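Local coordinates for MPN domain-containing protein (Archaeoglobus fulgidus, PDB 1OI0) that binds zinc through a JAB1/MPN domain, a fold associated with deubiquitination, and probably acts as a metallopeptidase, at residues Phe26-Ser31 and Asp38-Leu43; Phe66-Ser71 and Ser85-Phe90; His70-Pro75 and His94-Tyr99; Cys77-Glu82 and Lys107-Lys112. All coordinates share one frame; numbering follows the deposited sequence.

Interaction 1 (Phe26-Ser31 and Asp38-Leu43); sequences FIALLS and DELIFL
L29 and I41 face each other as an antiparallel hydrogen-bonded pair. Both of their N-H groups are used across the strands. L29 N gives to I41 O at 2.9 Å, nearly straight at 173°. I41 N returns the bond to L29 O, in the carbonyl plane. The two side chains leave the sheet on the same face, with the CB atoms of L29 and I41 3.6 Å apart. L29 CG lies anti to its carbonyl carbon (chi1 -57°). From there CD1 meets CD1 and CG2 of I41, while CD2 touches L43 CD1 at 4.0 Å. An alanine here keeps the CB contact but would probably leave CD1 and CG2 of I41 and CD1 of L43 without the methyls they rest on.

The other face carries A28, L30, L40 and F42. The L30 and L40 side chains lie side by side, pointing the same way, with their CD2 atoms 3.8 Å apart. F26 brings the edge of its ring to L40 CD1, and helix 8-21 covers F26 and L40. At one end of the pairing, D38 and E39 both face S31 in a classic beta bulge. S31 O accepts from E39 N and from D38 N, the latter at 3.1 Å. At the other end water 1 donates to I27 O and accepts from L43 N.

The two strands form the hairpin 27-32/36-42. Strand 64-72 flanks it on the side of 27-32, and I27 touches the zinc ligand H70. The backbone bonds of L29/I41 and S31/E39 set the register. The apolar side chains add van der Waals packing on both faces.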
# COMPACT_ATOMS: atom_id res chain seq x y z
N PHE A 26 0.17 -9.94 2.43
CA PHE A 26 -0.47 -9.06 3.40
C PHE A 26 -1.30 -8.09 2.58
O PHE A 26 -0.93 -7.75 1.45
CB PHE A 26 0.61 -8.29 4.17
CG PHE A 26 0.11 -7.02 4.83
CD1 PHE A 26 -0.59 -7.07 6.03
CD2 PHE A 26 0.36 -5.78 4.24
CE1 PHE A 26 -1.04 -5.90 6.64
CE2 PHE A 26 -0.09 -4.61 4.84
CZ PHE A 26 -0.79 -4.67 6.04
N ILE A 27 -2.44 -7.68 3.11
CA ILE A 27 -3.26 -6.70 2.42
C ILE A 27 -4.04 -5.92 3.45
O ILE A 27 -4.45 -6.45 4.48
CB ILE A 27 -4.23 -7.36 1.40
CG1 ILE A 27 -4.93 -6.27 0.57
CG2 ILE A 27 -5.25 -8.21 2.12
CD1 ILE A 27 -5.69 -6.79 -0.65
N ALA A 28 -4.23 -4.63 3.18
CA ALA A 28 -4.97 -3.76 4.07
C ALA A 28 -5.41 -2.53 3.29
O ALA A 28 -4.98 -2.32 2.15
CB ALA A 28 -4.09 -3.33 5.24
N LEU A 29 -6.29 -1.74 3.89
CA LEU A 29 -6.75 -0.52 3.26
C LEU A 29 -5.96 0.64 3.85
O LEU A 29 -5.74 0.69 5.06
CB LEU A 29 -8.24 -0.30 3.52
CG LEU A 29 -9.18 -1.42 3.08
CD1 LEU A 29 -10.62 -1.03 3.41
CD2 LEU A 29 -9.01 -1.69 1.60
N LEU A 30 -5.52 1.55 3.00
CA LEU A 30 -4.77 2.71 3.43
C LEU A 30 -5.77 3.76 3.91
O LEU A 30 -6.75 4.05 3.22
CB LEU A 30 -3.94 3.25 2.26
CG LEU A 30 -2.85 2.30 1.73
CD1 LEU A 30 -2.31 2.82 0.41
CD2 LEU A 30 -1.74 2.19 2.76
N SER A 31 -5.54 4.32 5.09
CA SER A 31 -6.46 5.31 5.62
C SER A 31 -5.77 6.46 6.34
O SER A 31 -4.55 6.48 6.50
CB SER A 31 -7.47 4.65 6.56
OG SER A 31 -6.83 4.07 7.69
N ASP A 38 -1.71 7.46 7.16
CA ASP A 38 -1.03 7.17 8.41
C ASP A 38 -1.75 6.14 9.27
O ASP A 38 -1.40 5.94 10.43
CB ASP A 38 -0.85 8.46 9.21
CG ASP A 38 -2.15 9.21 9.41
OD1 ASP A 38 -3.14 8.58 9.83
OD2 ASP A 38 -2.18 10.43 9.16
N GLU A 39 -2.76 5.50 8.69
CA GLU A 39 -3.54 4.49 9.39
C GLU A 39 -3.83 3.32 8.46
O GLU A 39 -3.80 3.47 7.24
CB GLU A 39 -4.86 5.09 9.88
CG GLU A 39 -4.71 6.14 10.97
CD GLU A 39 -4.44 5.53 12.33
OE1 GLU A 39 -3.42 4.81 12.47
OE2 GLU A 39 -5.24 5.76 13.25
N LEU A 40 -4.13 2.16 9.04
CA LEU A 40 -4.44 0.99 8.24
C LEU A 40 -5.71 0.31 8.71
O LEU A 40 -5.97 0.21 9.91
CB LEU A 40 -3.31 -0.04 8.32
CG LEU A 40 -1.96 0.26 7.66
CD1 LEU A 40 -1.02 -0.91 7.89
CD2 LEU A 40 -2.16 0.50 6.17
N ILE A 41 -6.51 -0.13 7.75
CA ILE A 41 -7.73 -0.86 8.03
C ILE A 41 -7.30 -2.28 7.71
O ILE A 41 -7.18 -2.65 6.54
CB ILE A 41 -8.89 -0.45 7.10
CG1 ILE A 41 -9.26 1.01 7.33
CG2 ILE A 41 -10.10 -1.35 7.35
CD1 ILE A 41 -10.34 1.53 6.42
N PHE A 42 -7.02 -3.08 8.74
CA PHE A 42 -6.57 -4.44 8.51
C PHE A 42 -7.63 -5.36 7.92
O PHE A 42 -8.81 -5.26 8.24
CB PHE A 42 -6.01 -5.02 9.81
CG PHE A 42 -4.80 -4.28 10.31
CD1 PHE A 42 -4.95 -3.09 11.03
CD2 PHE A 42 -3.52 -4.74 10.03
CE1 PHE A 42 -3.84 -2.38 11.46
CE2 PHE A 42 -2.40 -4.03 10.45
CZ PHE A 42 -2.56 -2.85 11.17
N LEU A 43 -7.18 -6.26 7.05
CA LEU A 43 -8.06 -7.21 6.38
C LEU A 43 -7.60 -8.64 6.67
O LEU A 43 -6.41 -8.92 6.77
CB LEU A 43 -8.06 -6.95 4.88
CG LEU A 43 -8.56 -5.57 4.46
CD1 LEU A 43 -8.40 -5.39 2.96
CD2 LEU A 43 -10.03 -5.42 4.86
O HOH W 1 -4.34 -6.81 7.28

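Interaction 2 (Phe66-Ser71 and Ser85-Phe90); sequences FGTVHS and SLFTRF. With ZN (zinc ion), chain E.
T68 is turned so that its two branches meet different residues of the helical segment. OG1 sits between the backbone N and the carbonyl carbon (chi1 69°), which puts CG2 anti to the carbonyl carbon. OG1 faces L86 CD2 at 4.0 Å. L86 CG is anti to the backbone N (chi1 168°), and this carries CD2 toward T68 and H70. T68 CG2 meets the ring of F90, 3.5 Å from CZ. The F90 side chain crosses T68 at about a right angle. Strand 66-71 and helix 85-89 belong to the beta-alpha-beta unit made by strand 64-72, helix 81-89 and strand 93-98. Their short axes run nearly antiparallel, at 154°, and come within 8.6 Å.

The contact is mostly apolar. G67 has backbone angles that call for glycine, since a CB there would jam against the carbonyl O of F66. L29 of the neighbouring strand also touches T68 and F90. F87 stacks its ring on H94, which lies on strand 93-98. Through L86 and F87 the helix packs directly against H70, which binds zinc together with H72 and D83. L86 CD2 is 4.4 Å from H70 ND1. H70 and F87 meet edge to edge, CE1 to CE1 at 4.2 Å, and H70 NE2 binds the zinc at 2.2 Å.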
# COMPACT_ATOMS: atom_id res chain seq x y z
N PHE A 66 -7.92 5.79 1.34
CA PHE A 66 -7.15 6.21 0.19
C PHE A 66 -6.95 5.11 -0.84
O PHE A 66 -6.72 5.38 -2.02
CB PHE A 66 -5.78 6.74 0.63
CG PHE A 66 -5.87 7.91 1.57
CD1 PHE A 66 -6.48 9.10 1.17
CD2 PHE A 66 -5.35 7.82 2.86
CE1 PHE A 66 -6.56 10.18 2.04
CE2 PHE A 66 -5.43 8.90 3.74
CZ PHE A 66 -6.03 10.08 3.33
N GLY A 67 -7.04 3.86 -0.40
CA GLY A 67 -6.86 2.76 -1.32
C GLY A 67 -6.42 1.50 -0.62
O GLY A 67 -6.86 1.21 0.50
N THR A 68 -5.55 0.74 -1.27
CA THR A 68 -5.08 -0.51 -0.71
C THR A 68 -3.57 -0.65 -0.74
O THR A 68 -2.88 0.07 -1.46
CB THR A 68 -5.64 -1.73 -1.48
OG1 THR A 68 -5.03 -1.77 -2.78
CG2 THR A 68 -7.15 -1.63 -1.62
N VAL A 69 -3.08 -1.59 0.05
CA VAL A 69 -1.67 -1.90 0.09
C VAL A 69 -1.58 -3.41 0.25
O VAL A 69 -2.31 -3.99 1.05
CB VAL A 69 -0.93 -1.20 1.27
CG1 VAL A 69 -1.62 -1.50 2.58
CG2 VAL A 69 0.52 -1.67 1.31
N HIS A 70 -0.75 -4.05 -0.56
CA HIS A 70 -0.57 -5.49 -0.43
C HIS A 70 0.87 -5.83 -0.75
O HIS A 70 1.58 -5.05 -1.39
CB HIS A 70 -1.56 -6.29 -1.30
CG HIS A 70 -1.24 -6.31 -2.77
ND1 HIS A 70 -1.52 -5.26 -3.62
CD2 HIS A 70 -0.73 -7.29 -3.55
CE1 HIS A 70 -1.21 -5.60 -4.85
NE2 HIS A 70 -0.73 -6.83 -4.84
N SER A 71 1.31 -6.99 -0.28
CA SER A 71 2.68 -7.41 -0.50
C SER A 71 2.84 -8.56 -1.49
O SER A 71 1.91 -9.33 -1.72
CB SER A 71 3.34 -7.80 0.83
OG SER A 71 2.74 -8.95 1.38
N SER A 85 -7.17 -4.87 -11.64
CA SER A 85 -8.60 -5.02 -11.41
C SER A 85 -8.96 -4.68 -9.96
O SER A 85 -10.07 -4.24 -9.67
CB SER A 85 -9.07 -6.44 -11.75
OG SER A 85 -8.56 -7.41 -10.85
N LEU A 86 -8.01 -4.88 -9.05
CA LEU A 86 -8.22 -4.56 -7.64
C LEU A 86 -8.17 -3.04 -7.48
O LEU A 86 -9.02 -2.44 -6.81
CB LEU A 86 -7.11 -5.19 -6.78
CG LEU A 86 -7.05 -4.68 -5.33
CD1 LEU A 86 -8.29 -5.14 -4.57
CD2 LEU A 86 -5.79 -5.19 -4.65
N PHE A 87 -7.19 -2.41 -8.12
CA PHE A 87 -7.01 -0.97 -8.04
C PHE A 87 -8.23 -0.18 -8.52
O PHE A 87 -8.57 0.86 -7.95
CB PHE A 87 -5.79 -0.54 -8.86
CG PHE A 87 -4.49 -1.14 -8.39
CD1 PHE A 87 -4.43 -1.92 -7.24
CD2 PHE A 87 -3.31 -0.90 -9.09
CE1 PHE A 87 -3.22 -2.45 -6.79
CE2 PHE A 87 -2.10 -1.42 -8.65
CZ PHE A 87 -2.06 -2.20 -7.50
N THR A 88 -8.89 -0.67 -9.56
CA THR A 88 -10.05 0.01 -10.12
C THR A 88 -11.34 -0.08 -9.31
O THR A 88 -12.23 0.76 -9.48
CB THR A 88 -10.36 -0.51 -11.54
OG1 THR A 88 -10.76 -1.88 -11.47
CG2 THR A 88 -9.15 -0.39 -12.43
N ARG A 89 -11.46 -1.08 -8.45
CA ARG A 89 -12.67 -1.27 -7.67
C ARG A 89 -12.99 -0.15 -6.68
O ARG A 89 -14.15 0.21 -6.49
CB ARG A 89 -12.63 -2.61 -6.93
CG ARG A 89 -12.67 -3.82 -7.85
CD ARG A 89 -12.79 -5.08 -7.04
NE ARG A 89 -12.62 -6.29 -7.84
CZ ARG A 89 -13.60 -6.94 -8.45
NH1 ARG A 89 -14.86 -6.53 -8.37
NH2 ARG A 89 -13.31 -8.03 -9.14
N PHE A 90 -11.96 0.38 -6.04
CA PHE A 90 -12.15 1.47 -5.08
C PHE A 90 -10.80 2.02 -4.65
O PHE A 90 -9.79 1.33 -4.73
CB PHE A 90 -12.92 0.96 -3.86
CG PHE A 90 -12.15 -0.03 -3.02
CD1 PHE A 90 -11.29 0.41 -2.01
CD2 PHE A 90 -12.26 -1.39 -3.25
CE1 PHE A 90 -10.56 -0.49 -1.26
CE2 PHE A 90 -11.53 -2.31 -2.50
CZ PHE A 90 -10.68 -1.86 -1.50
ZN ZN E . -0.16 -8.08 -6.58

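Interaction 3 (His70-Pro75 and His94-Tyr99); sequences HSHPSP and HIIVCY. With ZN (zinc ion), chain E; 144 (tris-hydroxymethyl-methyl-ammonium), chain F.
I96 packs against both zinc-binding histidines, H70 and H72. Its CB lies 4.1 Å from H70 O. CG1 runs alongside H70, pointing the same way, and reaches CE1 of that ring at 3.6 Å. CG2, anti to the backbone N, goes instead to H72. It sits over one face of the H72 ring in a CH-pi contact, 3.7 Å from the centroid. The terminal CD1 touches CE1 of both rings. Exchanging I96 for alanine would probably strip the cover from that H72 face and leave both imidazoles freer to tilt at the metal.

Other contacts fix the rings as well. H70 ND1 gives to water 2 at 2.7 Å, in the ring plane, and that water donates to I95 O. H72 ND1 is hydrogen-bonded to S76 O. This leaves NE2 of each ring for zinc, which H72 NE2 binds at 2.1 Å. The bound tris-hydroxymethyl-methyl-ammonium (144) also binds the metal through O2, and its C3 lies over the other face of H72.

The backbones pair in parallel, with bonds such as V97 N to H70 O. Strand 64-72 carries the His-x-His pair of the JAB1/MPN (JAMM) zinc site, backed by I96 of strand 93-98 and completed by D83.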
# COMPACT_ATOMS: atom_id res chain seq x y z
N HIS A 70 -0.75 -4.05 -0.56
CA HIS A 70 -0.57 -5.49 -0.43
C HIS A 70 0.87 -5.83 -0.75
O HIS A 70 1.58 -5.05 -1.39
CB HIS A 70 -1.56 -6.29 -1.30
CG HIS A 70 -1.24 -6.31 -2.77
ND1 HIS A 70 -1.52 -5.26 -3.62
CD2 HIS A 70 -0.73 -7.29 -3.55
CE1 HIS A 70 -1.21 -5.60 -4.85
NE2 HIS A 70 -0.73 -6.83 -4.84
N SER A 71 1.31 -6.99 -0.28
CA SER A 71 2.68 -7.41 -0.50
C SER A 71 2.84 -8.56 -1.49
O SER A 71 1.91 -9.33 -1.72
CB SER A 71 3.34 -7.80 0.83
OG SER A 71 2.74 -8.95 1.38
N HIS A 72 4.03 -8.64 -2.07
CA HIS A 72 4.40 -9.70 -3.01
C HIS A 72 5.57 -10.45 -2.39
O HIS A 72 6.58 -9.85 -2.01
CB HIS A 72 4.86 -9.10 -4.34
CG HIS A 72 3.75 -8.60 -5.20
ND1 HIS A 72 3.98 -7.94 -6.39
CD2 HIS A 72 2.41 -8.68 -5.07
CE1 HIS A 72 2.82 -7.63 -6.94
NE2 HIS A 72 1.85 -8.07 -6.16
N PRO A 73 5.46 -11.78 -2.27
CA PRO A 73 6.53 -12.60 -1.69
C PRO A 73 7.71 -12.76 -2.64
O PRO A 73 8.77 -13.24 -2.25
CB PRO A 73 5.82 -13.91 -1.38
CG PRO A 73 4.81 -14.00 -2.47
CD PRO A 73 4.26 -12.59 -2.53
N SER A 74 7.50 -12.37 -3.89
CA SER A 74 8.57 -12.43 -4.88
C SER A 74 9.19 -11.04 -4.91
O SER A 74 8.59 -10.08 -4.41
CB SER A 74 8.01 -12.79 -6.27
OG SER A 74 7.26 -11.73 -6.81
N PRO A 75 10.39 -10.90 -5.48
CA PRO A 75 11.04 -9.59 -5.53
C PRO A 75 10.50 -8.58 -6.55
O PRO A 75 11.24 -7.71 -7.01
CB PRO A 75 12.50 -9.95 -5.78
CG PRO A 75 12.39 -11.18 -6.63
CD PRO A 75 11.30 -11.96 -5.93
N HIS A 94 -2.78 2.89 -4.52
CA HIS A 94 -2.52 1.50 -4.20
C HIS A 94 -1.03 1.20 -4.13
O HIS A 94 -0.31 1.34 -5.12
CB HIS A 94 -3.22 0.60 -5.21
CG HIS A 94 -4.69 0.81 -5.28
ND1 HIS A 94 -5.27 1.76 -6.11
CD2 HIS A 94 -5.71 0.26 -4.58
CE1 HIS A 94 -6.58 1.77 -5.91
NE2 HIS A 94 -6.87 0.88 -4.99
N ILE A 95 -0.58 0.78 -2.96
CA ILE A 95 0.82 0.47 -2.74
C ILE A 95 1.10 -1.02 -2.82
O ILE A 95 0.30 -1.84 -2.39
CB ILE A 95 1.28 0.96 -1.35
CG1 ILE A 95 1.16 2.48 -1.27
CG2 ILE A 95 2.71 0.49 -1.08
CD1 ILE A 95 1.43 3.03 0.11
N ILE A 96 2.24 -1.36 -3.40
CA ILE A 96 2.68 -2.75 -3.46
C ILE A 96 4.06 -2.77 -2.83
O ILE A 96 4.93 -1.96 -3.19
CB ILE A 96 2.83 -3.29 -4.90
CG1 ILE A 96 1.46 -3.35 -5.59
CG2 ILE A 96 3.46 -4.69 -4.87
CD1 ILE A 96 1.52 -3.92 -6.99
N VAL A 97 4.26 -3.66 -1.86
CA VAL A 97 5.57 -3.80 -1.23
C VAL A 97 6.00 -5.19 -1.65
O VAL A 97 5.17 -6.05 -1.90
CB VAL A 97 5.50 -3.68 0.32
CG1 VAL A 97 4.93 -2.32 0.71
CG2 VAL A 97 4.65 -4.78 0.91
N CYS A 98 7.31 -5.41 -1.73
CA CYS A 98 7.80 -6.70 -2.20
C CYS A 98 9.03 -7.17 -1.45
O CYS A 98 9.73 -6.38 -0.81
CB CYS A 98 8.11 -6.59 -3.70
SG CYS A 98 9.11 -5.11 -4.07
N TYR A 99 9.29 -8.47 -1.53
CA TYR A 99 10.45 -9.07 -0.89
C TYR A 99 11.69 -8.33 -1.41
O TYR A 99 11.75 -7.97 -2.58
CB TYR A 99 10.53 -10.54 -1.29
CG TYR A 99 11.64 -11.30 -0.61
CD1 TYR A 99 11.50 -11.75 0.70
CD2 TYR A 99 12.86 -11.52 -1.27
CE1 TYR A 99 12.53 -12.41 1.34
CE2 TYR A 99 13.90 -12.18 -0.63
CZ TYR A 99 13.73 -12.62 0.68
OH TYR A 99 14.77 -13.25 1.33
ZN ZN E . -0.16 -8.08 -6.58
C1 144 F . 0.26 -9.83 -8.48
N 144 F . -0.13 -11.07 -7.83
C2 144 F . -1.14 -10.76 -6.76
O2 144 F . -1.14 -9.94 -5.69
C3 144 F . 1.16 -11.71 -7.34
O3 144 F . 0.96 -12.96 -6.66
C4 144 F . -0.81 -11.86 -8.89
O4 144 F . -1.98 -11.39 -9.87
O HOH W 2 -2.38 -2.67 -3.33
O HOH W 3 12.79 -6.55 -4.51

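Interaction 4 (Cys77-Glu82 and Lys107-Lys112); sequences CRPSEE and KCYNRK. With 144 (tris-hydroxymethyl-methyl-ammonium), chain F.
Y109 OH donates to C77 O at 2.6 Å, the hydrogen bond between the two segments. The hydroxyl approaches 31° out of the carbonyl plane. Y109 CG lies anti to the carbonyl carbon (chi1 -53°), which swings the ring toward the 77-82 segment and lets OH reach C77 O at the ring edge. P79 covers one face of this ring. Its CG makes a CH-pi contact, 4.2 Å from the centroid, and its CD lies 3.4 Å from Y109 CZ. F87 also touches both P79 and Y109. Beside them, C77 CB packs on the K107 chain, nearest at CD, 3.9 Å away.

The 77-82 segment leads into helix 81-89 of the JAB1/MPN fold, while 107-110 is part of strand 106-110 in the sheet. S80 is the N-cap: its OG accepts from the backbone N of D83, a zinc ligand. The same OG is hydrogen-bonded to O4 of the bound tris-hydroxymethyl-methyl-ammonium (144) at 2.6 Å, with either group able to donate. O4 also gives a weak bond to E82 OE1. On the other segment, N110 OD1 closes an Asx turn by accepting from K112 N at 2.8 Å.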
# COMPACT_ATOMS: atom_id res chain seq x y z
N CYS A 77 7.74 -5.55 -7.38
CA CYS A 77 6.77 -4.61 -6.84
C CYS A 77 5.89 -4.07 -7.96
O CYS A 77 5.19 -3.07 -7.80
CB CYS A 77 7.49 -3.45 -6.13
SG CYS A 77 7.76 -3.61 -4.33
N ARG A 78 5.93 -4.74 -9.11
CA ARG A 78 5.14 -4.35 -10.27
C ARG A 78 3.75 -4.98 -10.15
O ARG A 78 3.61 -6.07 -9.60
CB ARG A 78 5.80 -4.83 -11.55
CG ARG A 78 7.24 -4.36 -11.74
CD ARG A 78 7.91 -5.15 -12.85
NE ARG A 78 9.32 -4.77 -13.02
CZ ARG A 78 10.15 -5.37 -13.86
NH1 ARG A 78 9.73 -6.39 -14.60
NH2 ARG A 78 11.41 -4.96 -13.95
N PRO A 79 2.72 -4.30 -10.66
CA PRO A 79 1.37 -4.85 -10.58
C PRO A 79 1.07 -5.82 -11.72
O PRO A 79 1.63 -5.71 -12.81
CB PRO A 79 0.48 -3.61 -10.64
CG PRO A 79 1.26 -2.70 -11.54
CD PRO A 79 2.69 -2.88 -11.08
N SER A 80 0.21 -6.79 -11.44
CA SER A 80 -0.20 -7.77 -12.44
C SER A 80 -1.55 -7.29 -12.96
O SER A 80 -2.08 -6.29 -12.48
CB SER A 80 -0.37 -9.13 -11.80
OG SER A 80 -1.44 -9.09 -10.87
N GLU A 81 -2.11 -8.01 -13.92
CA GLU A 81 -3.41 -7.66 -14.47
C GLU A 81 -4.44 -7.76 -13.34
O GLU A 81 -5.36 -6.96 -13.25
CB GLU A 81 -3.80 -8.62 -15.60
CG GLU A 81 -2.93 -8.53 -16.83
CD GLU A 81 -2.92 -7.15 -17.44
OE1 GLU A 81 -4.00 -6.54 -17.56
OE2 GLU A 81 -1.82 -6.67 -17.80
N GLU A 82 -4.26 -8.77 -12.48
CA GLU A 82 -5.16 -8.98 -11.35
C GLU A 82 -5.13 -7.77 -10.43
O GLU A 82 -6.16 -7.32 -9.95
CB GLU A 82 -4.75 -10.22 -10.55
CG GLU A 82 -5.04 -11.56 -11.22
CD GLU A 82 -4.13 -11.86 -12.39
OE1 GLU A 82 -3.11 -11.16 -12.56
OE2 GLU A 82 -4.43 -12.81 -13.15
N LYS A 107 6.20 0.59 -3.99
CA LYS A 107 5.83 1.48 -5.09
C LYS A 107 4.34 1.78 -4.97
O LYS A 107 3.57 0.95 -4.47
CB LYS A 107 6.13 0.83 -6.45
CG LYS A 107 7.59 0.53 -6.68
CD LYS A 107 7.82 -0.05 -8.06
CE LYS A 107 9.29 -0.38 -8.28
NZ LYS A 107 10.16 0.82 -8.11
N CYS A 108 3.92 2.96 -5.42
CA CYS A 108 2.51 3.34 -5.35
C CYS A 108 1.96 3.54 -6.75
O CYS A 108 2.67 4.00 -7.65
CB CYS A 108 2.34 4.63 -4.53
SG CYS A 108 0.63 5.04 -4.12
N TYR A 109 0.69 3.18 -6.93
CA TYR A 109 0.01 3.30 -8.22
C TYR A 109 -1.35 3.95 -8.04
O TYR A 109 -1.91 3.96 -6.94
CB TYR A 109 -0.17 1.92 -8.85
CG TYR A 109 1.11 1.12 -8.96
CD1 TYR A 109 1.56 0.33 -7.90
CD2 TYR A 109 1.90 1.20 -10.11
CE1 TYR A 109 2.77 -0.35 -7.98
CE2 TYR A 109 3.12 0.53 -10.20
CZ TYR A 109 3.55 -0.24 -9.13
OH TYR A 109 4.75 -0.90 -9.21
N ASN A 110 -1.89 4.51 -9.12
CA ASN A 110 -3.21 5.13 -9.06
C ASN A 110 -4.28 4.09 -9.38
O ASN A 110 -3.98 2.91 -9.57
CB ASN A 110 -3.31 6.31 -10.03
CG ASN A 110 -2.90 5.95 -11.45
OD1 ASN A 110 -3.17 4.85 -11.92
ND2 ASN A 110 -2.25 6.88 -12.14
N ARG A 111 -5.54 4.52 -9.43
CA ARG A 111 -6.65 3.61 -9.70
C ARG A 111 -6.53 2.93 -11.06
O ARG A 111 -7.23 1.95 -11.33
CB ARG A 111 -7.98 4.38 -9.60
CG ARG A 111 -9.22 3.52 -9.79
CD ARG A 111 -10.48 4.34 -9.55
NE ARG A 111 -11.70 3.61 -9.89
CZ ARG A 111 -12.06 3.27 -11.12
NH1 ARG A 111 -11.29 3.61 -12.15
NH2 ARG A 111 -13.18 2.60 -11.33
N LYS A 112 -5.64 3.44 -11.91
CA LYS A 112 -5.46 2.89 -13.25
C LYS A 112 -4.19 2.05 -13.42
O LYS A 112 -3.89 1.58 -14.52
CB LYS A 112 -5.48 4.02 -14.28
CG LYS A 112 -6.82 4.75 -14.34
CD LYS A 112 -6.80 5.89 -15.36
CE LYS A 112 -5.80 6.97 -14.96
NZ LYS A 112 -5.79 8.09 -15.95
C1 144 F . 0.26 -9.83 -8.48
N 144 F . -0.13 -11.07 -7.83
C2 144 F . -1.14 -10.76 -6.76
O2 144 F . -1.14 -9.94 -5.69
C3 144 F . 1.16 -11.71 -7.34
O3 144 F . 0.96 -12.96 -6.66
C4 144 F . -0.81 -11.86 -8.89
O4 144 F . -1.98 -11.39 -9.87

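How the interactions relate
The four contacts all reach one sheet, and helix 81-89 covers one side of it. Interaction 1 joins interaction 2 through strand 64-72: L30 O and F66 N are 2.8 Å apart, and L30 N and G67 O 2.9 Å. H70 belongs to both interactions 2 and 3. It touches L86 and F87 in the first and pairs with I96 in the second. A disulfide, C98 SG to C77 SG at 2.0 Å, ties interaction 3 to interaction 4. F87 CE2 of interaction 2 lies 3.9 Å from Y109 CB of interaction 4. Interactions 2 and 3 supply zinc ligands, and 3 and 4 touch 144. The centres of interactions 1 and 4 are about 16 Å apart.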